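PDB 4YN2: fusolin from Unidentified entomopoxvirus, which forms the crystalline spindles that enhance the virulence of insect poxviruses, and probably attacks chitin as a lytic polysaccharide monooxygenase. Local coordinates for residues D169-D174 with P198-Q203; Q203-L208 with D227-Y232; P177-L182 with V192-V197; G108-G113 with I160-W165. All blocks are in the same frame, centred on the assembly; numbering follows the deposited sequence.

Contact 1 (D169-D174 with P198-Q203); sequences DLIYND and PIPIRQ. With NAG (2-acetamido-2-deoxy-beta-D-glucopyranose), chain B.
Ile171 and Pro200 reach toward each other tip to tip across the gap between segments 169-174 and 198-200, nearly antiparallel strands that share no hydrogen bond here. Ile171 CD1 lies 3.7 Å from Pro200 CD, and the same methyl meets Ile199 CD1 at 4.0 Å and stands near the carbonyl oxygen of Pro198. The first torsion explains this reach: CG1 sits between the backbone N and the carbonyl carbon (chi1 61°), while CG2 swings over beside Pro200 CG. The axes of 169-174 and 198-200 stay 7.6 Å apart, too far for pairing; the strands belong to different sheets of the immunoglobulin-like sandwich and meet through side chains. A classic beta bulge, in which Ile171 and Tyr172 both face Val149, helps turn the two neighbouring side chains to this interface. Farther along, Asn173 ND2 carries the N-linked sugar, whose acetamido methyl C8 rests 3.6 Å from Leu170 CD2. At the other end a water lies 2.7 Å from both Asp169 OD2 and Arg202 NH2; Asp169 OD1 forms a salt bridge with Lys153, and Arg202 NH2 bonds to the carbonyl of Thr152. The chemistry implies an apolar seam beside which Asp169 OD2 and Arg202 NH2, 4.4 Å apart, are joined through water.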
# COMPACT_ATOMS: atom_id res chain seq x y z
N ASP A 169 -13.12 3.51 3.60
CA ASP A 169 -13.73 4.27 4.69
C ASP A 169 -12.91 5.52 4.97
O ASP A 169 -11.71 5.37 5.17
CB ASP A 169 -13.74 3.43 5.98
CG ASP A 169 -14.68 2.25 5.99
OD1 ASP A 169 -15.76 2.35 5.38
OD2 ASP A 169 -14.38 1.26 6.67
N LEU A 170 -13.53 6.71 5.04
CA LEU A 170 -12.79 7.94 5.35
C LEU A 170 -12.44 7.94 6.83
O LEU A 170 -13.32 7.75 7.65
CB LEU A 170 -13.63 9.17 4.99
CG LEU A 170 -13.00 10.55 5.28
CD1 LEU A 170 -11.90 10.88 4.31
CD2 LEU A 170 -14.04 11.62 5.20
N ILE A 171 -11.15 8.11 7.17
CA ILE A 171 -10.71 8.17 8.58
C ILE A 171 -10.07 9.52 8.93
O ILE A 171 -9.83 9.77 10.11
CB ILE A 171 -9.75 7.00 8.93
CG1 ILE A 171 -8.46 7.00 8.08
CG2 ILE A 171 -10.51 5.67 8.79
CD1 ILE A 171 -7.36 6.09 8.58
N TYR A 172 -9.77 10.38 7.95
CA TYR A 172 -9.11 11.64 8.24
C TYR A 172 -9.39 12.68 7.17
O TYR A 172 -9.41 12.35 5.99
CB TYR A 172 -7.61 11.42 8.34
CG TYR A 172 -6.81 12.59 8.86
CD1 TYR A 172 -6.68 12.82 10.22
CD2 TYR A 172 -6.11 13.41 7.98
CE1 TYR A 172 -5.89 13.86 10.70
CE2 TYR A 172 -5.36 14.49 8.45
CZ TYR A 172 -5.21 14.68 9.81
OH TYR A 172 -4.41 15.71 10.26
N ASN A 173 -9.63 13.90 7.60
CA ASN A 173 -9.87 15.02 6.71
C ASN A 173 -9.40 16.29 7.41
O ASN A 173 -10.01 16.73 8.38
CB ASN A 173 -11.32 15.09 6.32
CG ASN A 173 -11.57 16.08 5.23
OD1 ASN A 173 -10.64 16.65 4.66
ND2 ASN A 173 -12.83 16.32 4.94
N ASP A 174 -8.30 16.89 6.92
CA ASP A 174 -7.73 18.06 7.59
C ASP A 174 -6.76 18.82 6.72
O ASP A 174 -6.27 18.28 5.74
CB ASP A 174 -6.97 17.57 8.85
CG ASP A 174 -6.74 18.61 9.94
OD1 ASP A 174 -7.48 19.60 9.98
OD2 ASP A 174 -5.86 18.38 10.81
N PRO A 198 -5.16 8.61 13.25
CA PRO A 198 -5.48 7.38 13.98
C PRO A 198 -5.84 6.30 12.97
O PRO A 198 -6.90 6.35 12.34
CB PRO A 198 -6.65 7.78 14.88
CG PRO A 198 -7.27 8.94 14.24
CD PRO A 198 -6.33 9.51 13.21
N ILE A 199 -4.94 5.34 12.77
CA ILE A 199 -5.12 4.27 11.81
C ILE A 199 -5.87 3.11 12.48
O ILE A 199 -5.32 2.53 13.41
CB ILE A 199 -3.75 3.80 11.25
CG1 ILE A 199 -2.89 4.97 10.69
CG2 ILE A 199 -3.93 2.72 10.20
CD1 ILE A 199 -3.46 5.72 9.57
N PRO A 200 -7.07 2.70 11.99
CA PRO A 200 -7.73 1.53 12.57
C PRO A 200 -6.89 0.27 12.36
O PRO A 200 -6.33 0.09 11.28
CB PRO A 200 -9.05 1.44 11.80
CG PRO A 200 -9.24 2.78 11.18
CD PRO A 200 -7.86 3.25 10.87
N ILE A 201 -6.76 -0.56 13.41
CA ILE A 201 -5.95 -1.77 13.31
C ILE A 201 -6.71 -2.82 12.51
O ILE A 201 -7.94 -2.82 12.45
CB ILE A 201 -5.53 -2.33 14.71
CG1 ILE A 201 -4.91 -1.24 15.60
CG2 ILE A 201 -4.56 -3.49 14.58
CD1 ILE A 201 -3.92 -0.37 14.99
N ARG A 202 -5.95 -3.67 11.84
CA ARG A 202 -6.41 -4.79 11.04
C ARG A 202 -5.57 -5.99 11.39
O ARG A 202 -4.42 -5.84 11.79
CB ARG A 202 -6.26 -4.47 9.54
CG ARG A 202 -6.97 -3.21 9.06
CD ARG A 202 -8.44 -3.47 8.96
NE ARG A 202 -9.18 -2.40 8.29
CZ ARG A 202 -10.01 -1.53 8.87
NH1 ARG A 202 -10.16 -1.52 10.19
NH2 ARG A 202 -10.67 -0.65 8.13
N GLN A 203 -6.10 -7.19 11.19
CA GLN A 203 -5.34 -8.42 11.41
C GLN A 203 -4.72 -8.87 10.07
O GLN A 203 -3.89 -9.77 10.05
CB GLN A 203 -6.19 -9.54 12.06
CG GLN A 203 -7.48 -9.93 11.33
CD GLN A 203 -8.67 -9.04 11.63
OE1 GLN A 203 -8.93 -8.67 12.79
NE2 GLN A 203 -9.41 -8.65 10.60
C1 NAG B . -13.21 17.27 3.94
C2 NAG B . -14.50 16.86 3.23
C3 NAG B . -14.84 17.93 2.20
C4 NAG B . -14.88 19.31 2.84
C5 NAG B . -13.60 19.58 3.63
C6 NAG B . -13.63 20.89 4.40
C7 NAG B . -15.22 14.55 2.75
C8 NAG B . -14.84 13.26 2.08
N2 NAG B . -14.35 15.56 2.59
O3 NAG B . -16.12 17.61 1.67
O4 NAG B . -15.00 20.32 1.85
O5 NAG B . -13.39 18.53 4.57
O6 NAG B . -14.78 21.02 5.21
O7 NAG B . -16.26 14.67 3.39
O HOH W 1 -12.67 1.11 8.72

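Contact 2 (Q203-L208 with D227-Y232); sequences QSQAVL and DINFDY
Two backbone hydrogen bonds between Ala206 and Ile228 fix the register of the two segments. Ala206 N gives its proton to Ile228 O at 2.8 Å, and Ile228 N returns one to Ala206 O at 3.0 Å, nearly straight at 177°. Val207 and Asp227 follow as a non-hydrogen-bonded pair, and Gln205 CA adds a CA-H...O contact to Ile228 O.

Apolar packing gathers on the face that carries Ala206 and Ile228. Ile228 CD1 nestles against the branch point of Leu208, 3.8 Å from its CG, the two side chains crossing at about a right angle, and Ile199 of strand 191-200 packs against both. The segments belong to the beta hairpin of strands 206-214 and 220-231, part of the immunoglobulin-like beta-sandwich of this monooxygenase family, so this face looks into the core between the sheets.

Polar contacts occupy the other face and the loop end. A water is held by three groups: it donates to Asp227 OD1 at 2.6 Å and to Ala206 O, and accepts from Gln205 NE2. Gln205 reaches it with an extended chain, CG anti to the backbone N (chi1 -162°); its amide also bonds to the carbonyl of Trp115, while Asp227 OD1 forms a salt bridge with Arg10. Asn229 turns its side-chain oxygen back on its own strand, where Phe230 N donates to Asn229 OD1 at 2.8 Å. Near the turn, Ser204 O comes to the edge of the Phe230 ring, and Tyr232 CE1 touches Gln203 CA at 4.2 Å.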
# COMPACT_ATOMS: atom_id res chain seq x y z
N GLN A 203 -6.10 -7.19 11.19
CA GLN A 203 -5.34 -8.42 11.41
C GLN A 203 -4.72 -8.87 10.07
O GLN A 203 -3.89 -9.77 10.05
CB GLN A 203 -6.19 -9.54 12.06
CG GLN A 203 -7.48 -9.93 11.33
CD GLN A 203 -8.67 -9.04 11.63
OE1 GLN A 203 -8.93 -8.67 12.79
NE2 GLN A 203 -9.41 -8.65 10.60
N SER A 204 -5.12 -8.24 8.95
CA SER A 204 -4.60 -8.54 7.62
C SER A 204 -4.13 -7.26 6.95
O SER A 204 -4.38 -6.15 7.42
CB SER A 204 -5.65 -9.25 6.78
OG SER A 204 -6.92 -8.64 6.94
N GLN A 205 -3.43 -7.43 5.84
CA GLN A 205 -2.86 -6.35 5.09
C GLN A 205 -3.96 -5.43 4.57
O GLN A 205 -5.00 -5.90 4.11
CB GLN A 205 -2.02 -6.91 3.93
CG GLN A 205 -1.08 -5.88 3.38
CD GLN A 205 -0.19 -6.45 2.31
OE1 GLN A 205 0.39 -7.53 2.45
NE2 GLN A 205 0.03 -5.69 1.27
N ALA A 206 -3.76 -4.12 4.74
CA ALA A 206 -4.72 -3.09 4.33
C ALA A 206 -4.06 -2.09 3.41
O ALA A 206 -2.84 -2.12 3.22
CB ALA A 206 -5.26 -2.38 5.57
N VAL A 207 -4.86 -1.19 2.87
CA VAL A 207 -4.38 -0.11 2.04
C VAL A 207 -4.91 1.20 2.56
O VAL A 207 -6.12 1.34 2.72
CB VAL A 207 -4.78 -0.28 0.54
CG1 VAL A 207 -4.35 0.93 -0.29
CG2 VAL A 207 -4.20 -1.56 -0.04
N LEU A 208 -4.02 2.19 2.76
CA LEU A 208 -4.43 3.56 3.04
C LEU A 208 -4.47 4.28 1.72
O LEU A 208 -3.59 4.07 0.89
CB LEU A 208 -3.48 4.29 3.98
CG LEU A 208 -3.25 3.70 5.35
CD1 LEU A 208 -2.11 4.43 6.03
CD2 LEU A 208 -4.52 3.78 6.19
N ASP A 227 0.45 0.61 1.15
CA ASP A 227 0.25 -0.73 1.67
C ASP A 227 0.75 -0.83 3.11
O ASP A 227 1.89 -0.46 3.39
CB ASP A 227 0.96 -1.74 0.77
CG ASP A 227 0.38 -1.77 -0.62
OD1 ASP A 227 -0.81 -2.12 -0.76
OD2 ASP A 227 1.09 -1.37 -1.57
N ILE A 228 -0.12 -1.29 4.02
CA ILE A 228 0.22 -1.43 5.44
C ILE A 228 -0.25 -2.76 6.01
O ILE A 228 -1.20 -3.37 5.52
CB ILE A 228 -0.33 -0.25 6.29
CG1 ILE A 228 -1.88 -0.20 6.30
CG2 ILE A 228 0.26 1.07 5.81
CD1 ILE A 228 -2.48 0.65 7.40
N ASN A 229 0.45 -3.21 7.05
CA ASN A 229 0.07 -4.39 7.81
C ASN A 229 0.43 -4.14 9.26
O ASN A 229 1.16 -3.19 9.56
CB ASN A 229 0.72 -5.68 7.27
CG ASN A 229 -0.08 -6.93 7.56
OD1 ASN A 229 -1.03 -6.94 8.35
ND2 ASN A 229 0.33 -8.04 6.96
N PHE A 230 -0.12 -4.94 10.16
CA PHE A 230 0.06 -4.79 11.59
C PHE A 230 0.72 -6.01 12.19
O PHE A 230 0.32 -7.14 11.89
CB PHE A 230 -1.31 -4.56 12.23
CG PHE A 230 -2.01 -3.35 11.65
CD1 PHE A 230 -1.83 -2.09 12.22
CD2 PHE A 230 -2.73 -3.44 10.47
CE1 PHE A 230 -2.45 -0.97 11.67
CE2 PHE A 230 -3.32 -2.31 9.91
CZ PHE A 230 -3.19 -1.09 10.52
N ASP A 231 1.75 -5.79 13.01
CA ASP A 231 2.49 -6.86 13.69
C ASP A 231 1.96 -6.98 15.11
O ASP A 231 2.21 -6.10 15.94
CB ASP A 231 4.01 -6.56 13.70
CG ASP A 231 4.91 -7.78 13.68
OD1 ASP A 231 4.43 -8.87 14.03
OD2 ASP A 231 6.11 -7.62 13.38
N TYR A 232 1.16 -8.00 15.37
CA TYR A 232 0.62 -8.26 16.71
C TYR A 232 1.70 -8.85 17.61
O TYR A 232 2.63 -9.47 17.13
CB TYR A 232 -0.59 -9.20 16.65
CG TYR A 232 -1.87 -8.45 16.38
CD1 TYR A 232 -2.16 -7.97 15.11
CD2 TYR A 232 -2.73 -8.12 17.42
CE1 TYR A 232 -3.32 -7.23 14.88
CE2 TYR A 232 -3.88 -7.38 17.20
CZ TYR A 232 -4.16 -6.92 15.93
OH TYR A 232 -5.33 -6.23 15.68
O HOH W 2 -1.36 -8.90 10.65
O HOH W 3 -1.90 -3.52 1.17

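Contact 3 (P177-L182 with V192-V197); sequences PLDPRL and VYRFTV. With EDO (1,2-ethanediol), chain D.
The guanidinium of Arg194 is sandwiched: Leu182 CD2 sits over the centre of one face, 3.6 Å from CZ of Arg194, and Asp179 CB approaches the opposite face. At its edge, Pro180 O lies close to the guanidinium plane and is gripped side-on by two nitrogens, Arg194 NH2 at 2.7 Å and the more bent Arg194 NE at 3.2 Å. The other flat group, the Tyr193 ring, receives Leu178 CD1 over one face in a CH-pi contact, the methyl standing 3.9 Å from the ring centroid.

These groups decorate a beta hairpin in which the short outermost strand 178-180 pairs antiparallel with strand 191-200, at the margin of a four-stranded sheet. Asp179 N donates to Val192 O at 2.8 Å and Val192 N to Asp179 O at 2.9 Å. Leu178 and Tyr193 form the neighbouring non-hydrogen-bonded pair, which puts methyl and ring on one face of the sheet; Asp179 and Val192 share the other. Though antiparallel by these bonds, segments 178-180 and 192-197 twist strongly away from each other, their directions 97° apart.

A bend in the Arg194 chain at its third torsion (chi3 -70°) carries the guanidinium across to the edge strand, where NH1 also makes a salt bridge with Glu133. Asp179 OD2, 4.2 Å from Arg194 NH2, lies well out of the plane, so no N-H points at it; its nearby charge may still help. Tyr193 OH is held by Glu143. Beyond Arg194, Thr196 OG1 donates to O1 of a 1,2-ethanediol, probably from the crystallisation liquor, at 2.8 Å.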
# COMPACT_ATOMS: atom_id res chain seq x y z
N PRO A 177 0.05 20.85 8.63
CA PRO A 177 1.17 21.81 8.64
C PRO A 177 2.37 21.36 7.81
O PRO A 177 2.69 20.17 7.75
CB PRO A 177 1.54 21.86 10.12
CG PRO A 177 1.24 20.51 10.61
CD PRO A 177 -0.04 20.14 9.91
N LEU A 178 3.03 22.33 7.19
CA LEU A 178 4.28 22.13 6.46
C LEU A 178 5.38 22.24 7.51
O LEU A 178 5.52 23.30 8.11
CB LEU A 178 4.41 23.17 5.35
CG LEU A 178 5.64 23.10 4.48
CD1 LEU A 178 5.64 21.83 3.62
CD2 LEU A 178 5.73 24.34 3.60
N ASP A 179 6.07 21.14 7.82
CA ASP A 179 7.04 21.08 8.91
C ASP A 179 8.41 20.58 8.48
O ASP A 179 8.53 19.92 7.45
CB ASP A 179 6.53 20.12 9.99
CG ASP A 179 5.38 20.59 10.86
OD1 ASP A 179 5.38 21.79 11.25
OD2 ASP A 179 4.59 19.73 11.31
N PRO A 180 9.45 20.79 9.32
CA PRO A 180 10.76 20.20 9.02
C PRO A 180 10.71 18.68 9.05
O PRO A 180 9.94 18.10 9.83
CB PRO A 180 11.67 20.73 10.14
CG PRO A 180 10.94 21.87 10.74
CD PRO A 180 9.50 21.53 10.60
N ARG A 181 11.55 18.03 8.26
CA ARG A 181 11.65 16.57 8.28
C ARG A 181 12.22 16.09 9.58
O ARG A 181 13.10 16.76 10.13
CB ARG A 181 12.57 16.04 7.16
CG ARG A 181 12.01 16.12 5.76
CD ARG A 181 13.00 15.55 4.75
NE ARG A 181 14.19 16.39 4.62
CZ ARG A 181 15.24 16.11 3.85
NH1 ARG A 181 15.25 15.01 3.10
NH2 ARG A 181 16.27 16.95 3.79
N LEU A 182 11.81 14.93 10.03
CA LEU A 182 12.41 14.32 11.21
C LEU A 182 13.68 13.57 10.79
O LEU A 182 13.84 13.28 9.59
CB LEU A 182 11.43 13.35 11.87
CG LEU A 182 10.11 13.95 12.33
CD1 LEU A 182 9.24 12.87 12.91
CD2 LEU A 182 10.34 15.04 13.36
N VAL A 192 8.06 18.95 4.80
CA VAL A 192 7.09 17.87 4.60
C VAL A 192 5.76 18.19 5.24
O VAL A 192 5.68 18.94 6.21
CB VAL A 192 7.61 16.52 5.15
CG1 VAL A 192 8.71 15.95 4.26
CG2 VAL A 192 8.11 16.65 6.58
N TYR A 193 4.72 17.53 4.74
CA TYR A 193 3.40 17.59 5.35
C TYR A 193 3.32 16.39 6.25
O TYR A 193 3.29 15.27 5.76
CB TYR A 193 2.30 17.62 4.30
CG TYR A 193 2.27 18.91 3.53
CD1 TYR A 193 1.67 20.05 4.07
CD2 TYR A 193 2.82 19.01 2.27
CE1 TYR A 193 1.62 21.24 3.37
CE2 TYR A 193 2.77 20.20 1.54
CZ TYR A 193 2.15 21.31 2.09
OH TYR A 193 2.15 22.49 1.39
N ARG A 194 3.44 16.62 7.56
CA ARG A 194 3.46 15.59 8.59
C ARG A 194 2.18 15.67 9.38
O ARG A 194 1.84 16.75 9.85
CB ARG A 194 4.67 15.78 9.53
CG ARG A 194 5.87 14.95 9.19
CD ARG A 194 6.86 14.87 10.34
NE ARG A 194 7.56 16.12 10.66
CZ ARG A 194 7.53 16.78 11.82
NH1 ARG A 194 6.74 16.38 12.81
NH2 ARG A 194 8.26 17.88 11.99
N PHE A 195 1.47 14.55 9.55
CA PHE A 195 0.19 14.61 10.25
C PHE A 195 -0.12 13.31 10.96
O PHE A 195 0.08 12.23 10.42
CB PHE A 195 -0.94 15.00 9.28
CG PHE A 195 -1.03 14.24 7.97
CD1 PHE A 195 -0.09 14.42 6.97
CD2 PHE A 195 -2.14 13.46 7.68
CE1 PHE A 195 -0.19 13.75 5.76
CE2 PHE A 195 -2.25 12.79 6.46
CZ PHE A 195 -1.27 12.93 5.52
N THR A 196 -0.63 13.45 12.19
CA THR A 196 -0.96 12.32 13.06
C THR A 196 -2.35 11.83 12.75
O THR A 196 -3.32 12.56 12.97
CB THR A 196 -0.78 12.69 14.52
OG1 THR A 196 0.58 13.10 14.69
CG2 THR A 196 -1.04 11.52 15.46
N VAL A 197 -2.45 10.61 12.23
CA VAL A 197 -3.71 10.00 11.84
C VAL A 197 -3.95 8.76 12.69
O VAL A 197 -3.05 7.91 12.80
CB VAL A 197 -3.68 9.63 10.33
CG1 VAL A 197 -5.02 9.05 9.88
CG2 VAL A 197 -3.33 10.86 9.49
C1 EDO D . 1.63 16.72 13.61
O1 EDO D . 1.74 15.30 13.42
C2 EDO D . 0.34 17.27 12.97
O2 EDO D . -0.73 16.33 13.09

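Contact 4 (G108-G113 with I160-W165); sequences GVDISG and IDRVVW
Segments 108-113 and 160-165 meet without strand pairing, the chain leaving the end of a 3-10 segment that runs to 110 and passing closest where Ser112 CA lies 5.1 Å from Ile160 CA. Both belong to long loops, one leading from helix 79-86 to strand 118-121 and the other joining strands 145-152 and 168-174, beside the beta-sandwich core. A salt bridge links them: Arg162 NH1 donates to Asp110 OD2 at 2.9 Å, meeting the oxygen on its anti side and 24° out of the carboxylate plane. The two flat groups are steeply turned, 68° apart. A bend at the second torsion of Arg162 (chi2 -90°) brings one guanidinium face over Asp110 O and Ile111 CA. Asp110 O lies 3.0 Å above the guanidinium plane of Arg162, a placement that is probably favourable electrostatically. Asp110 OD1 accepts from the backbone N of Cys92, which helps orient the acid. Ser112 packs CB on the Ile160 backbone, and its OG approaches Asp161 O at 3.1 Å, a weak, unsettled bond whose single proton has another acceptor in reach. Ile111 turns away to pack on helix 31-48. Two waters tie Asp110 to the Val163 backbone; one donates to Asp110 OD2 and to Val163 O, at 2.6 Å from Val163 O.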
# COMPACT_ATOMS: atom_id res chain seq x y z
N GLY A 108 -0.90 -0.45 -13.94
CA GLY A 108 -0.14 -1.58 -13.44
C GLY A 108 -0.02 -1.56 -11.93
O GLY A 108 -0.01 -2.60 -11.27
N VAL A 109 0.03 -0.35 -11.36
CA VAL A 109 0.14 -0.17 -9.91
C VAL A 109 -1.20 -0.49 -9.21
O VAL A 109 -1.22 -0.68 -8.00
CB VAL A 109 0.66 1.27 -9.61
CG1 VAL A 109 0.64 1.60 -8.13
CG2 VAL A 109 2.07 1.44 -10.16
N ASP A 110 -2.30 -0.57 -9.96
CA ASP A 110 -3.60 -0.87 -9.38
C ASP A 110 -3.97 -2.35 -9.43
O ASP A 110 -5.03 -2.70 -8.95
CB ASP A 110 -4.69 -0.05 -10.09
CG ASP A 110 -5.95 0.10 -9.25
OD1 ASP A 110 -5.85 0.62 -8.11
OD2 ASP A 110 -7.02 -0.35 -9.70
N ILE A 111 -3.10 -3.23 -9.97
CA ILE A 111 -3.41 -4.66 -10.01
C ILE A 111 -3.35 -5.23 -8.59
O ILE A 111 -2.66 -4.69 -7.72
CB ILE A 111 -2.50 -5.46 -10.97
CG1 ILE A 111 -1.07 -5.61 -10.42
CG2 ILE A 111 -2.54 -4.88 -12.40
CD1 ILE A 111 -0.07 -6.32 -11.37
N SER A 112 -4.05 -6.34 -8.38
CA SER A 112 -4.09 -7.01 -7.09
C SER A 112 -2.94 -8.00 -6.98
O SER A 112 -2.42 -8.48 -7.98
CB SER A 112 -5.43 -7.73 -6.91
OG SER A 112 -6.49 -6.80 -7.02
N GLY A 113 -2.55 -8.28 -5.75
CA GLY A 113 -1.48 -9.23 -5.50
C GLY A 113 -0.74 -8.99 -4.20
O GLY A 113 -1.20 -8.25 -3.33
N ILE A 160 -6.54 -10.16 -4.10
CA ILE A 160 -7.53 -10.26 -5.18
C ILE A 160 -8.48 -9.06 -5.34
O ILE A 160 -9.13 -9.00 -6.38
CB ILE A 160 -8.38 -11.55 -4.98
CG1 ILE A 160 -9.16 -11.53 -3.64
CG2 ILE A 160 -7.49 -12.79 -5.09
CD1 ILE A 160 -9.94 -12.78 -3.35
N ASP A 161 -8.62 -8.17 -4.34
CA ASP A 161 -9.55 -7.05 -4.44
C ASP A 161 -8.90 -5.80 -4.98
O ASP A 161 -7.80 -5.45 -4.57
CB ASP A 161 -10.13 -6.68 -3.06
CG ASP A 161 -11.07 -7.68 -2.43
OD1 ASP A 161 -11.76 -8.41 -3.17
OD2 ASP A 161 -11.14 -7.72 -1.18
N ARG A 162 -9.64 -5.07 -5.80
CA ARG A 162 -9.23 -3.74 -6.21
C ARG A 162 -9.62 -2.80 -5.11
O ARG A 162 -10.63 -3.04 -4.43
CB ARG A 162 -9.92 -3.32 -7.51
CG ARG A 162 -9.41 -4.10 -8.70
CD ARG A 162 -8.24 -3.42 -9.34
NE ARG A 162 -7.65 -4.27 -10.38
CZ ARG A 162 -7.02 -3.82 -11.47
NH1 ARG A 162 -6.88 -2.52 -11.69
NH2 ARG A 162 -6.53 -4.68 -12.36
N VAL A 163 -8.86 -1.72 -4.96
CA VAL A 163 -9.20 -0.63 -4.05
C VAL A 163 -10.19 0.22 -4.82
O VAL A 163 -9.85 0.73 -5.89
CB VAL A 163 -7.96 0.17 -3.60
CG1 VAL A 163 -8.37 1.42 -2.82
CG2 VAL A 163 -7.02 -0.70 -2.76
N VAL A 164 -11.40 0.37 -4.29
CA VAL A 164 -12.47 1.11 -4.94
C VAL A 164 -13.15 1.97 -3.89
O VAL A 164 -13.02 1.67 -2.71
CB VAL A 164 -13.48 0.16 -5.65
CG1 VAL A 164 -12.79 -0.62 -6.76
CG2 VAL A 164 -14.15 -0.81 -4.68
N TRP A 165 -13.90 2.98 -4.30
CA TRP A 165 -14.57 3.85 -3.33
C TRP A 165 -15.53 3.06 -2.43
O TRP A 165 -15.61 3.35 -1.23
CB TRP A 165 -15.30 4.99 -4.03
CG TRP A 165 -14.36 5.98 -4.65
CD1 TRP A 165 -14.11 6.15 -5.98
CD2 TRP A 165 -13.46 6.85 -3.96
NE1 TRP A 165 -13.17 7.14 -6.16
CE2 TRP A 165 -12.72 7.56 -4.94
CE3 TRP A 165 -13.16 7.06 -2.61
CZ2 TRP A 165 -11.78 8.52 -4.60
CZ3 TRP A 165 -12.23 8.02 -2.28
CH2 TRP A 165 -11.54 8.73 -3.26
O HOH W 4 -6.36 -1.53 -6.55
O HOH W 5 -9.02 0.68 -8.36
O HOH W 6 -9.28 -7.62 -8.60

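Along the chain, contact 4 closes first; contact 1 then opens, with contact 3 falling between its two segments, and contact 2 follows, sharing Gln203 with contact 1. Strand 191-200 serves both contacts 1 and 3, whose centres lie about 18 Å apart, and Tyr172 packs on Phe195 between them. Contacts 1 and 2, with centres about 12 Å apart, meet where Phe230 and Tyr232 pack against residues 200-202. Contact 4 touches contact 2 through Val163 and Val207; its centre is about 28 Å from that of contact 3. Contacts 1 to 3 thus tie strands 168-174, 178-180, 191-200, 206-214 and 220-231 into one sandwich, while the salt bridge of contact 4 fixes a long loop beside it.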